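Side-chain contacts in type II restriction enzyme MspI (Moraxella sp., PDB 1SA3), which recognises the double-stranded DNA sequence 5'-CCGG-3' and cleaves it after the first cytosine: residues E180-W185 / L245-A250; K123-I128 / I230-K235. All blocks are in the same frame, centred on the assembly; numbering follows the deposited sequence.

Contact 1 (E180-W185 / L245-A250). With nucleotides of chain B.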
ATOM      1  N   GLU E 180      -9.407   6.436 -11.962  1.00 22.98           N
ATOM      2  CA  GLU E 180      -8.305   7.012 -11.190  1.00 23.34           C
ATOM      3  C   GLU E 180      -8.684   7.412  -9.769  1.00 22.59           C
ATOM      4  O   GLU E 180      -7.944   7.132  -8.823  1.00 17.35           O
ATOM      5  CB  GLU E 180      -7.716   8.223 -11.923  1.00 25.94           C
ATOM      6  CG  GLU E 180      -7.022   7.854 -13.221  1.00 31.25           C
ATOM      7  CD  GLU E 180      -6.078   8.934 -13.732  1.00 37.86           C
ATOM      8  OE1 GLU E 180      -5.352   8.649 -14.703  1.00 38.58           O
ATOM      9  OE2 GLU E 180      -6.054  10.057 -13.173  1.00 38.89           O
ATOM     10  N   ARG E 181      -9.826   8.077  -9.616  1.00 19.92           N
ATOM     11  CA  ARG E 181     -10.278   8.479  -8.293  1.00 21.73           C
ATOM     12  C   ARG E 181     -10.544   7.239  -7.444  1.00 18.59           C
ATOM     13  O   ARG E 181     -10.196   7.202  -6.266  1.00 18.36           O
ATOM     14  CB  ARG E 181     -11.549   9.326  -8.394  1.00 21.57           C
ATOM     15  CG  ARG E 181     -11.281  10.798  -8.655  1.00 24.81           C
ATOM     16  CD  ARG E 181     -12.567  11.533  -9.000  1.00 26.95           C
ATOM     17  NE  ARG E 181     -13.107  11.088 -10.283  1.00 28.78           N
ATOM     18  CZ  ARG E 181     -14.225  11.562 -10.825  1.00 31.36           C
ATOM     19  NH1 ARG E 181     -14.926  12.492 -10.190  1.00 29.10           N
ATOM     20  NH2 ARG E 181     -14.635  11.117 -12.006  1.00 30.48           N
ATOM     21  N   PHE E 182     -11.155   6.225  -8.050  1.00 17.48           N
ATOM     22  CA  PHE E 182     -11.463   4.981  -7.344  1.00 16.12           C
ATOM     23  C   PHE E 182     -10.185   4.340  -6.792  1.00 14.35           C
ATOM     24  O   PHE E 182     -10.110   3.983  -5.615  1.00 16.08           O
ATOM     25  CB  PHE E 182     -12.154   3.996  -8.294  1.00 15.85           C
ATOM     26  CG  PHE E 182     -12.792   2.814  -7.602  1.00 17.74           C
ATOM     27  CD1 PHE E 182     -14.137   2.842  -7.251  1.00 18.53           C
ATOM     28  CD2 PHE E 182     -12.060   1.658  -7.342  1.00 18.45           C
ATOM     29  CE1 PHE E 182     -14.756   1.735  -6.659  1.00 19.53           C
ATOM     30  CE2 PHE E 182     -12.667   0.547  -6.749  1.00 18.85           C
ATOM     31  CZ  PHE E 182     -14.024   0.588  -6.409  1.00 17.25           C
ATOM     32  N   ILE E 183      -9.175   4.199  -7.643  1.00 15.28           N
ATOM     33  CA  ILE E 183      -7.923   3.586  -7.218  1.00 17.42           C
ATOM     34  C   ILE E 183      -7.206   4.413  -6.159  1.00 16.54           C
ATOM     35  O   ILE E 183      -6.810   3.896  -5.116  1.00 15.77           O
ATOM     36  CB  ILE E 183      -6.961   3.387  -8.400  1.00 18.17           C
ATOM     37  CG1 ILE E 183      -7.612   2.495  -9.456  1.00 16.13           C
ATOM     38  CG2 ILE E 183      -5.675   2.741  -7.907  1.00 15.64           C
ATOM     39  CD1 ILE E 183      -6.945   2.556 -10.807  1.00 16.84           C
ATOM     40  N   ARG E 184      -7.035   5.699  -6.434  1.00 16.08           N
ATOM     41  CA  ARG E 184      -6.347   6.583  -5.499  1.00 16.00           C
ATOM     42  C   ARG E 184      -7.052   6.618  -4.144  1.00 17.47           C
ATOM     43  O   ARG E 184      -6.403   6.568  -3.098  1.00 16.87           O
ATOM     44  CB  ARG E 184      -6.250   7.997  -6.092  1.00 18.75           C
ATOM     45  CG  ARG E 184      -5.369   8.954  -5.314  1.00 20.86           C
ATOM     46  CD  ARG E 184      -5.275  10.307  -6.028  1.00 23.53           C
ATOM     47  NE  ARG E 184      -4.627  10.203  -7.333  1.00 23.97           N
ATOM     48  CZ  ARG E 184      -3.314  10.139  -7.524  1.00 26.49           C
ATOM     49  NH1 ARG E 184      -2.486  10.171  -6.489  1.00 30.37           N
ATOM     50  NH2 ARG E 184      -2.822  10.048  -8.757  1.00 28.89           N
ATOM     51  N   TRP E 185      -8.381   6.680  -4.150  1.00 16.08           N
ATOM     52  CA  TRP E 185      -9.108   6.723  -2.889  1.00 18.50           C
ATOM     53  C   TRP E 185      -9.000   5.405  -2.119  1.00 16.49           C
ATOM     54  O   TRP E 185      -8.858   5.404  -0.898  1.00 15.75           O
ATOM     55  CB  TRP E 185     -10.582   7.062  -3.118  1.00 22.21           C
ATOM     56  CG  TRP E 185     -11.329   7.176  -1.837  1.00 23.33           C
ATOM     57  CD1 TRP E 185     -11.450   8.285  -1.050  1.00 22.87           C
ATOM     58  CD2 TRP E 185     -11.992   6.117  -1.142  1.00 20.38           C
ATOM     59  NE1 TRP E 185     -12.146   7.981   0.094  1.00 19.22           N
ATOM     60  CE2 TRP E 185     -12.491   6.656   0.064  1.00 22.18           C
ATOM     61  CE3 TRP E 185     -12.213   4.762  -1.421  1.00 23.07           C
ATOM     62  CZ2 TRP E 185     -13.197   5.884   0.996  1.00 24.18           C
ATOM     63  CZ3 TRP E 185     -12.913   3.995  -0.498  1.00 22.47           C
ATOM     64  CH2 TRP E 185     -13.397   4.560   0.697  1.00 22.40           C
ATOM     65  N   LEU E 245      -7.780  -3.366  -9.797  1.00 17.44           N
ATOM     66  CA  LEU E 245      -7.785  -3.872  -8.432  1.00 18.57           C
ATOM     67  C   LEU E 245      -8.620  -5.144  -8.470  1.00 18.05           C
ATOM     68  O   LEU E 245      -9.461  -5.309  -9.357  1.00 18.57           O
ATOM     69  CB  LEU E 245      -8.447  -2.861  -7.489  1.00 14.69           C
ATOM     70  CG  LEU E 245      -7.753  -1.505  -7.344  1.00 15.99           C
ATOM     71  CD1 LEU E 245      -8.580  -0.616  -6.425  1.00 18.59           C
ATOM     72  CD2 LEU E 245      -6.350  -1.702  -6.782  1.00 15.08           C
ATOM     73  N   ASN E 246      -8.390  -6.044  -7.523  1.00 15.43           N
ATOM     74  CA  ASN E 246      -9.168  -7.272  -7.465  1.00 18.83           C
ATOM     75  C   ASN E 246     -10.283  -7.050  -6.456  1.00 19.12           C
ATOM     76  O   ASN E 246     -10.016  -6.783  -5.282  1.00 19.44           O
ATOM     77  CB  ASN E 246      -8.297  -8.448  -7.026  1.00 21.82           C
ATOM     78  CG  ASN E 246      -7.056  -8.599  -7.882  1.00 27.64           C
ATOM     79  OD1 ASN E 246      -6.064  -7.894  -7.694  1.00 31.69           O
ATOM     80  ND2 ASN E 246      -7.111  -9.509  -8.840  1.00 26.33           N
ATOM     81  N   TRP E 247     -11.528  -7.135  -6.923  1.00 15.18           N
ATOM     82  CA  TRP E 247     -12.695  -6.945  -6.066  1.00 16.15           C
ATOM     83  C   TRP E 247     -13.145  -8.259  -5.424  1.00 13.29           C
ATOM     84  O   TRP E 247     -13.386  -9.245  -6.118  1.00 16.10           O
ATOM     85  CB  TRP E 247     -13.875  -6.398  -6.885  1.00 15.03           C
ATOM     86  CG  TRP E 247     -13.705  -5.008  -7.431  1.00 13.17           C
ATOM     87  CD1 TRP E 247     -12.547  -4.404  -7.805  1.00 12.98           C
ATOM     88  CD2 TRP E 247     -14.762  -4.080  -7.733  1.00 14.12           C
ATOM     89  NE1 TRP E 247     -12.810  -3.155  -8.327  1.00 14.74           N
ATOM     90  CE2 TRP E 247     -14.163  -2.933  -8.293  1.00 13.53           C
ATOM     91  CE3 TRP E 247     -16.156  -4.116  -7.586  1.00 13.21           C
ATOM     92  CZ2 TRP E 247     -14.909  -1.824  -8.709  1.00 13.00           C
ATOM     93  CZ3 TRP E 247     -16.903  -3.009  -8.002  1.00 18.69           C
ATOM     94  CH2 TRP E 247     -16.271  -1.879  -8.557  1.00 14.43           C
ATOM     95  N   THR E 248     -13.274  -8.279  -4.103  1.00 10.95           N
ATOM     96  CA  THR E 248     -13.744  -9.488  -3.437  1.00 14.78           C
ATOM     97  C   THR E 248     -14.466  -9.089  -2.149  1.00 15.81           C
ATOM     98  O   THR E 248     -14.943  -7.953  -2.036  1.00 14.89           O
ATOM     99  CB  THR E 248     -12.571 -10.479  -3.178  1.00 16.06           C
ATOM    100  OG1 THR E 248     -13.073 -11.660  -2.539  1.00 16.42           O
ATOM    101  CG2 THR E 248     -11.497  -9.839  -2.324  1.00 15.46           C
ATOM    102  N   TYR E 249     -14.575  -9.988  -1.178  1.00 12.28           N
ATOM    103  CA  TYR E 249     -15.292  -9.621   0.037  1.00 15.06           C
ATOM    104  C   TYR E 249     -14.494  -9.724   1.327  1.00 14.94           C
ATOM    105  O   TYR E 249     -13.543 -10.509   1.439  1.00 15.32           O
ATOM    106  CB  TYR E 249     -16.589 -10.444   0.174  1.00 16.52           C
ATOM    107  CG  TYR E 249     -16.410 -11.864   0.681  1.00 16.91           C
ATOM    108  CD1 TYR E 249     -16.073 -12.911  -0.182  1.00 19.86           C
ATOM    109  CD2 TYR E 249     -16.604 -12.163   2.029  1.00 15.71           C
ATOM    110  CE1 TYR E 249     -15.941 -14.225   0.293  1.00 19.63           C
ATOM    111  CE2 TYR E 249     -16.466 -13.461   2.511  1.00 15.93           C
ATOM    112  CZ  TYR E 249     -16.141 -14.484   1.646  1.00 17.91           C
ATOM    113  OH  TYR E 249     -16.019 -15.758   2.153  1.00 22.98           O
ATOM    114  N   ALA E 250     -14.883  -8.898   2.288  1.00 13.57           N
ATOM    115  CA  ALA E 250     -14.256  -8.873   3.602  1.00 13.99           C
ATOM    116  C   ALA E 250     -15.026  -9.902   4.414  1.00 15.83           C
ATOM    117  O   ALA E 250     -16.254  -9.865   4.460  1.00 16.48           O
ATOM    118  CB  ALA E 250     -14.393  -7.481   4.233  1.00 13.03           C
TER
ATOM    119  P    DC B   5     -16.442 -20.785   1.247  1.00 33.68           P
ATOM    120  OP1  DC B   5     -16.666 -22.242   1.447  1.00 38.52           O
ATOM    121  OP2  DC B   5     -17.584 -19.848   1.351  1.00 28.87           O
ATOM    122  O5'  DC B   5     -15.376 -20.347   2.347  1.00 35.35           O
ATOM    123  C5'  DC B   5     -14.628 -19.153   2.212  1.00 38.40           C
ATOM    124  C4'  DC B   5     -13.377 -19.233   3.052  1.00 34.70           C
ATOM    125  O4'  DC B   5     -12.437 -18.265   2.532  1.00 35.44           O
ATOM    126  C3'  DC B   5     -13.556 -18.929   4.544  1.00 33.84           C
ATOM    127  O3'  DC B   5     -12.866 -19.881   5.363  1.00 30.42           O
ATOM    128  C2'  DC B   5     -12.938 -17.552   4.706  1.00 34.67           C
ATOM    129  C1'  DC B   5     -11.918 -17.481   3.584  1.00 30.17           C
ATOM    130  N1   DC B   5     -11.723 -16.117   3.075  1.00 25.76           N
ATOM    131  C2   DC B   5     -10.461 -15.560   3.174  1.00 21.00           C
ATOM    132  O2   DC B   5      -9.543 -16.263   3.612  1.00 16.48           O
ATOM    133  N3   DC B   5     -10.269 -14.275   2.794  1.00 17.98           N
ATOM    134  C4   DC B   5     -11.292 -13.563   2.308  1.00 17.09           C
ATOM    135  N4   DC B   5     -11.062 -12.294   1.962  1.00 13.06           N
ATOM    136  C5   DC B   5     -12.593 -14.121   2.159  1.00 16.91           C
ATOM    137  C6   DC B   5     -12.763 -15.394   2.548  1.00 22.44           C
ATOM    138  P    DC B   4     -17.854 -17.729  -4.683  1.00 29.71           P
ATOM    139  OP1  DC B   4     -18.851 -18.799  -4.942  1.00 32.12           O
ATOM    140  OP2  DC B   4     -18.319 -16.363  -4.354  1.00 26.30           O
ATOM    141  O5'  DC B   4     -16.872 -18.229  -3.534  1.00 28.91           O
ATOM    142  C5'  DC B   4     -16.238 -19.504  -3.645  1.00 29.66           C
ATOM    143  C4'  DC B   4     -15.396 -19.795  -2.426  1.00 26.07           C
ATOM    144  O4'  DC B   4     -14.215 -18.958  -2.430  1.00 25.52           O
ATOM    145  C3'  DC B   4     -16.072 -19.578  -1.069  1.00 27.58           C
ATOM    146  O3'  DC B   4     -15.690 -20.626  -0.166  1.00 28.92           O
ATOM    147  C2'  DC B   4     -15.474 -18.263  -0.604  1.00 21.33           C
ATOM    148  C1'  DC B   4     -14.066 -18.388  -1.142  1.00 23.50           C
ATOM    149  N1   DC B   4     -13.329 -17.120  -1.271  1.00 20.32           N
ATOM    150  C2   DC B   4     -12.049 -17.034  -0.714  1.00 23.04           C
ATOM    151  O2   DC B   4     -11.562 -18.044  -0.180  1.00 17.53           O
ATOM    152  N3   DC B   4     -11.377 -15.858  -0.771  1.00 21.06           N
ATOM    153  C4   DC B   4     -11.936 -14.799  -1.361  1.00 19.64           C
ATOM    154  N4   DC B   4     -11.248 -13.651  -1.379  1.00 16.79           N
ATOM    155  C5   DC B   4     -13.231 -14.867  -1.958  1.00 21.06           C
ATOM    156  C6   DC B   4     -13.884 -16.039  -1.893  1.00 20.65           C
TER
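Phe-182 on helix 179-188 meets Trp-247 and Leu-245 in a buried apolar contact. The helix packs here against an outermost strand, 246-249, of a three-stranded antiparallel sheet in this PDDEXK-clan nuclease. Phe-182 points toward the strand. Its chi1 of -167° places CG anti to the backbone N and sends the ring away from the helix. Beyond CB and CG the ring has two sides. On one of them Phe-182 CD2 lies 4.3 Å from Leu-245 CD1, and this methyl sits at the ring edge, near its plane. The next atom, CE2, comes 3.8 Å from Trp-247 CZ2. On the other side Phe-182 CE1 is also near Trp-247 CZ2, at 4.1 Å. The tip is tightest, with Phe-182 CZ only 3.4 Å from Trp-247 CZ2. The phenyl ring and the six-membered indole ring are nearly parallel, at 9°. They are slid apart, with centroids 5.3 Å from each other, and barely overlap. Leu-245 CD1 also reaches the helix backbone, 4.3 Å from Ile-183 CA. The methyl therefore serves both Phe-182 and Ile-183. Trp-247 is enclosed further by edge-to-face rings of Phe-241, Phe-260 and His-154, and its buried NE1 is satisfied by Thr-243 OG1. The next residues along the strand leave the helix and meet DNA. Tyr-249 O accepts a hydrogen bond from N4 of DC5 of chain B at 3.1 Å. Its ring has one face over C5 of that same base, displaced toward the rim, while its edge faces DC4 of chain B. These contacts are consistent with reading of the cytosines of CCGG. Thr-248 OG1, anti to its own backbone N, receives the amino group of DC4 of chain B, with N4 at 2.9 Å and an N-H...O angle of 157°.

Contact 2 (K123-I128 / I230-K235). With nucleotides of chain A.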
ATOM      1  N   LYS E 123       2.559 -12.918  -2.378  1.00 18.04           N
ATOM      2  CA  LYS E 123       1.953 -12.704  -3.696  1.00 22.30           C
ATOM      3  C   LYS E 123       2.184 -11.286  -4.243  1.00 24.09           C
ATOM      4  O   LYS E 123       2.680 -10.404  -3.535  1.00 25.05           O
ATOM      5  CB  LYS E 123       0.443 -12.944  -3.623  1.00 24.56           C
ATOM      6  CG  LYS E 123       0.026 -14.229  -2.923  1.00 29.80           C
ATOM      7  CD  LYS E 123       0.479 -15.446  -3.702  1.00 37.78           C
ATOM      8  CE  LYS E 123      -0.019 -16.726  -3.057  1.00 42.88           C
ATOM      9  NZ  LYS E 123       0.321 -17.914  -3.889  1.00 47.14           N
ATOM     10  N   LYS E 124       1.800 -11.081  -5.503  1.00 26.74           N
ATOM     11  CA  LYS E 124       1.935  -9.786  -6.177  1.00 30.07           C
ATOM     12  C   LYS E 124       0.811  -8.850  -5.752  1.00 25.54           C
ATOM     13  O   LYS E 124       0.974  -7.634  -5.741  1.00 28.41           O
ATOM     14  CB  LYS E 124       1.865  -9.958  -7.697  1.00 34.54           C
ATOM     15  CG  LYS E 124       3.011 -10.744  -8.314  1.00 41.46           C
ATOM     16  CD  LYS E 124       2.836 -10.807  -9.826  1.00 45.57           C
ATOM     17  CE  LYS E 124       4.024 -11.459 -10.509  1.00 47.93           C
ATOM     18  NZ  LYS E 124       3.895 -11.348 -11.990  1.00 48.16           N
ATOM     19  N   LYS E 125      -0.337  -9.434  -5.429  1.00 24.18           N
ATOM     20  CA  LYS E 125      -1.497  -8.671  -4.991  1.00 21.50           C
ATOM     21  C   LYS E 125      -1.883  -9.112  -3.579  1.00 22.47           C
ATOM     22  O   LYS E 125      -1.851 -10.302  -3.249  1.00 22.06           O
ATOM     23  CB  LYS E 125      -2.683  -8.891  -5.938  1.00 24.95           C
ATOM     24  CG  LYS E 125      -2.853  -7.832  -7.033  1.00 29.10           C
ATOM     25  CD  LYS E 125      -1.875  -8.005  -8.180  1.00 34.97           C
ATOM     26  CE  LYS E 125      -1.990  -6.850  -9.175  1.00 33.18           C
ATOM     27  NZ  LYS E 125      -3.409  -6.566  -9.535  1.00 37.89           N
ATOM     28  N   VAL E 126      -2.250  -8.146  -2.749  1.00 15.48           N
ATOM     29  CA  VAL E 126      -2.643  -8.426  -1.382  1.00 15.47           C
ATOM     30  C   VAL E 126      -3.695  -7.399  -0.972  1.00 14.26           C
ATOM     31  O   VAL E 126      -3.795  -6.323  -1.563  1.00 13.40           O
ATOM     32  CB  VAL E 126      -1.436  -8.328  -0.443  1.00 13.90           C
ATOM     33  CG1 VAL E 126      -0.902  -6.903  -0.448  1.00 18.31           C
ATOM     34  CG2 VAL E 126      -1.816  -8.787   0.953  1.00 16.75           C
ATOM     35  N   SER E 127      -4.482  -7.752   0.033  1.00 15.96           N
ATOM     36  CA  SER E 127      -5.534  -6.876   0.526  1.00 12.92           C
ATOM     37  C   SER E 127      -5.019  -5.476   0.830  1.00 13.43           C
ATOM     38  O   SER E 127      -4.024  -5.314   1.538  1.00  9.95           O
ATOM     39  CB  SER E 127      -6.152  -7.479   1.789  1.00 13.99           C
ATOM     40  OG  SER E 127      -6.652  -8.782   1.528  1.00 14.52           O
ATOM     41  N   ILE E 128      -5.687  -4.465   0.281  1.00 11.50           N
ATOM     42  CA  ILE E 128      -5.308  -3.082   0.541  1.00 14.53           C
ATOM     43  C   ILE E 128      -6.318  -2.393   1.444  1.00 12.30           C
ATOM     44  O   ILE E 128      -5.986  -1.419   2.118  1.00 16.72           O
ATOM     45  CB  ILE E 128      -5.177  -2.256  -0.753  1.00 16.32           C
ATOM     46  CG1 ILE E 128      -6.379  -2.507  -1.655  1.00 19.44           C
ATOM     47  CG2 ILE E 128      -3.853  -2.583  -1.439  1.00 19.48           C
ATOM     48  CD1 ILE E 128      -6.343  -1.704  -2.957  1.00 23.83           C
ATOM     49  N   ILE E 230      -4.296   1.191 -13.830  1.00 20.65           N
ATOM     50  CA  ILE E 230      -5.086   1.622 -14.997  1.00 24.47           C
ATOM     51  C   ILE E 230      -4.679   0.817 -16.226  1.00 25.51           C
ATOM     52  O   ILE E 230      -5.527   0.388 -17.008  1.00 28.74           O
ATOM     53  CB  ILE E 230      -4.878   3.129 -15.325  1.00 23.48           C
ATOM     54  CG1 ILE E 230      -5.485   4.003 -14.226  1.00 22.79           C
ATOM     55  CG2 ILE E 230      -5.511   3.469 -16.681  1.00 26.77           C
ATOM     56  CD1 ILE E 230      -6.987   3.904 -14.120  1.00 26.62           C
ATOM     57  N   ALA E 231      -3.375   0.619 -16.397  1.00 27.80           N
ATOM     58  CA  ALA E 231      -2.870  -0.150 -17.536  1.00 28.90           C
ATOM     59  C   ALA E 231      -3.365  -1.592 -17.439  1.00 30.82           C
ATOM     60  O   ALA E 231      -3.859  -2.161 -18.415  1.00 32.21           O
ATOM     61  CB  ALA E 231      -1.337  -0.113 -17.564  1.00 24.13           C
ATOM     62  N   GLU E 232      -3.230  -2.169 -16.251  1.00 31.01           N
ATOM     63  CA  GLU E 232      -3.653  -3.538 -15.994  1.00 28.68           C
ATOM     64  C   GLU E 232      -5.157  -3.687 -16.224  1.00 31.13           C
ATOM     65  O   GLU E 232      -5.617  -4.682 -16.782  1.00 26.74           O
ATOM     66  CB  GLU E 232      -3.311  -3.914 -14.552  1.00 35.00           C
ATOM     67  CG  GLU E 232      -3.507  -5.376 -14.213  1.00 43.14           C
ATOM     68  CD  GLU E 232      -3.282  -5.656 -12.741  1.00 48.95           C
ATOM     69  OE1 GLU E 232      -2.211  -5.277 -12.217  1.00 49.88           O
ATOM     70  OE2 GLU E 232      -4.177  -6.256 -12.109  1.00 52.94           O
ATOM     71  N   GLY E 233      -5.917  -2.687 -15.789  1.00 31.82           N
ATOM     72  CA  GLY E 233      -7.358  -2.724 -15.950  1.00 34.00           C
ATOM     73  C   GLY E 233      -7.843  -2.442 -17.359  1.00 35.65           C
ATOM     74  O   GLY E 233      -9.003  -2.705 -17.677  1.00 35.56           O
ATOM     75  N   SER E 234      -6.968  -1.915 -18.208  1.00 36.62           N
ATOM     76  CA  SER E 234      -7.345  -1.600 -19.583  1.00 40.11           C
ATOM     77  C   SER E 234      -7.256  -2.797 -20.529  1.00 42.64           C
ATOM     78  O   SER E 234      -7.857  -2.782 -21.605  1.00 44.77           O
ATOM     79  CB  SER E 234      -6.477  -0.462 -20.129  1.00 39.68           C
ATOM     80  OG  SER E 234      -6.766   0.760 -19.478  1.00 39.84           O
ATOM     81  N   LYS E 235      -6.511  -3.825 -20.134  1.00 43.19           N
ATOM     82  CA  LYS E 235      -6.364  -5.011 -20.972  1.00 45.57           C
ATOM     83  C   LYS E 235      -7.720  -5.631 -21.286  1.00 45.11           C
ATOM     84  O   LYS E 235      -8.732  -5.273 -20.681  1.00 44.51           O
ATOM     85  CB  LYS E 235      -5.461  -6.043 -20.294  1.00 47.87           C
ATOM     86  CG  LYS E 235      -4.093  -5.500 -19.907  1.00 51.17           C
ATOM     87  CD  LYS E 235      -3.444  -4.729 -21.051  1.00 53.70           C
ATOM     88  CE  LYS E 235      -2.131  -4.097 -20.608  1.00 56.45           C
ATOM     89  NZ  LYS E 235      -1.558  -3.193 -21.646  1.00 57.08           N
TER
ATOM     90  P    DG A   6       0.219  -7.363   5.623  1.00 15.77           P
ATOM     91  OP1  DG A   6       1.669  -7.034   5.608  1.00 15.44           O
ATOM     92  OP2  DG A   6      -0.669  -6.802   4.565  1.00 12.08           O
ATOM     93  O5'  DG A   6       0.011  -8.938   5.633  1.00 15.22           O
ATOM     94  C5'  DG A   6      -0.635  -9.604   4.555  1.00 15.80           C
ATOM     95  C4'  DG A   6      -0.920 -11.033   4.942  1.00 12.14           C
ATOM     96  O4'  DG A   6      -2.179 -11.011   5.663  1.00 13.07           O
ATOM     97  C3'  DG A   6      -1.157 -11.935   3.735  1.00 17.97           C
ATOM     98  O3'  DG A   6      -0.079 -12.802   3.437  1.00 20.19           O
ATOM     99  C2'  DG A   6      -2.370 -12.770   4.094  1.00 16.25           C
ATOM    100  C1'  DG A   6      -3.023 -12.088   5.282  1.00 14.49           C
ATOM    101  N9   DG A   6      -4.275 -11.536   4.768  1.00 12.07           N
ATOM    102  C8   DG A   6      -4.529 -10.240   4.376  1.00 15.46           C
ATOM    103  N7   DG A   6      -5.700 -10.097   3.803  1.00 13.63           N
ATOM    104  C5   DG A   6      -6.266 -11.366   3.854  1.00 13.11           C
ATOM    105  C6   DG A   6      -7.530 -11.836   3.379  1.00 12.77           C
ATOM    106  O6   DG A   6      -8.417 -11.203   2.788  1.00 13.02           O
ATOM    107  N1   DG A   6      -7.703 -13.195   3.642  1.00 15.01           N
ATOM    108  C2   DG A   6      -6.776 -14.004   4.273  1.00 19.17           C
ATOM    109  N2   DG A   6      -7.118 -15.302   4.430  1.00 16.11           N
ATOM    110  N3   DG A   6      -5.599 -13.577   4.714  1.00 13.89           N
ATOM    111  C4   DG A   6      -5.412 -12.259   4.474  1.00 14.33           C
TER
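Lys-125 and Glu-232 approach from opposite directions and join through a salt bridge. NZ of Lys-125 is 2.7 Å from OE2 of Glu-232 and donates a hydrogen bond to it. The bond falls on the syn lone pair of OE2, on the side of the other carboxylate oxygen. Lys-125 NZ consequently lies 3.2 Å from Glu-232 OE1 as well. The lysine CE follows close behind, 3.4 Å from Glu-232 OE1. The two chains differ in shape. Glu-232 is stretched out from its helix, with CG trans to the backbone N (chi1 -171°). Lys-125 is bent twice, at chi2 (77°) and at chi4 (-48°), and the second bend turns NZ at the carboxylate. The glutamate has a second charged partner, because OE1 also pairs with Arg-229, one turn earlier. Two cations on one carboxylate would probably favour its ionised form. Lys-125 lies just before strand 127-131, an outermost strand of the three-stranded antiparallel sheet that also holds 246-249. Glu-232 sits near the end of helix 222-234. The bridge thus ties the approach to a DNA-contacting strand to a helix in this PDDEXK-clan enzyme. Outside this one pair, which lies at the surface, the contact is loose. The nearest CA atoms, those of Lys-125 and Glu-232, stand 12.3 Å apart. Away from the bridge, segment 123-128 meets the DNA through Ser-127 and Val-126. Ser-127 OG donates to N7 of DG6 of chain A at 2.8 Å, on the major-groove edge of the guanine. Lys-261 NZ also bonds this hydroxyl. Val-126 CG2 rests 3.9 Å from C5' of DG6 of chain A.

How the contacts relate
Contact 1 is core and contact 2 is surface. The first is apolar, made of rings and methyl groups. The second is a single ion pair that buries much less area. Both reach the same three-stranded sheet, through its two outermost strands, 246-249 and 127-131. Each strand contacts a base of the bound DNA; strand 246-249 packs on helix 179-188, whereas the loop leading into 127-131 is bridged to helix 222-234. These helices also pack on each other, with Ile-183 CD1 3.6 Å from Ile-230 CD1. Leu-245 CD2 of contact 1 touches Ile-128 CD1 of contact 2 at 3.8 Å. The segments alternate along the chain, and the contact centres are about 9 Å apart.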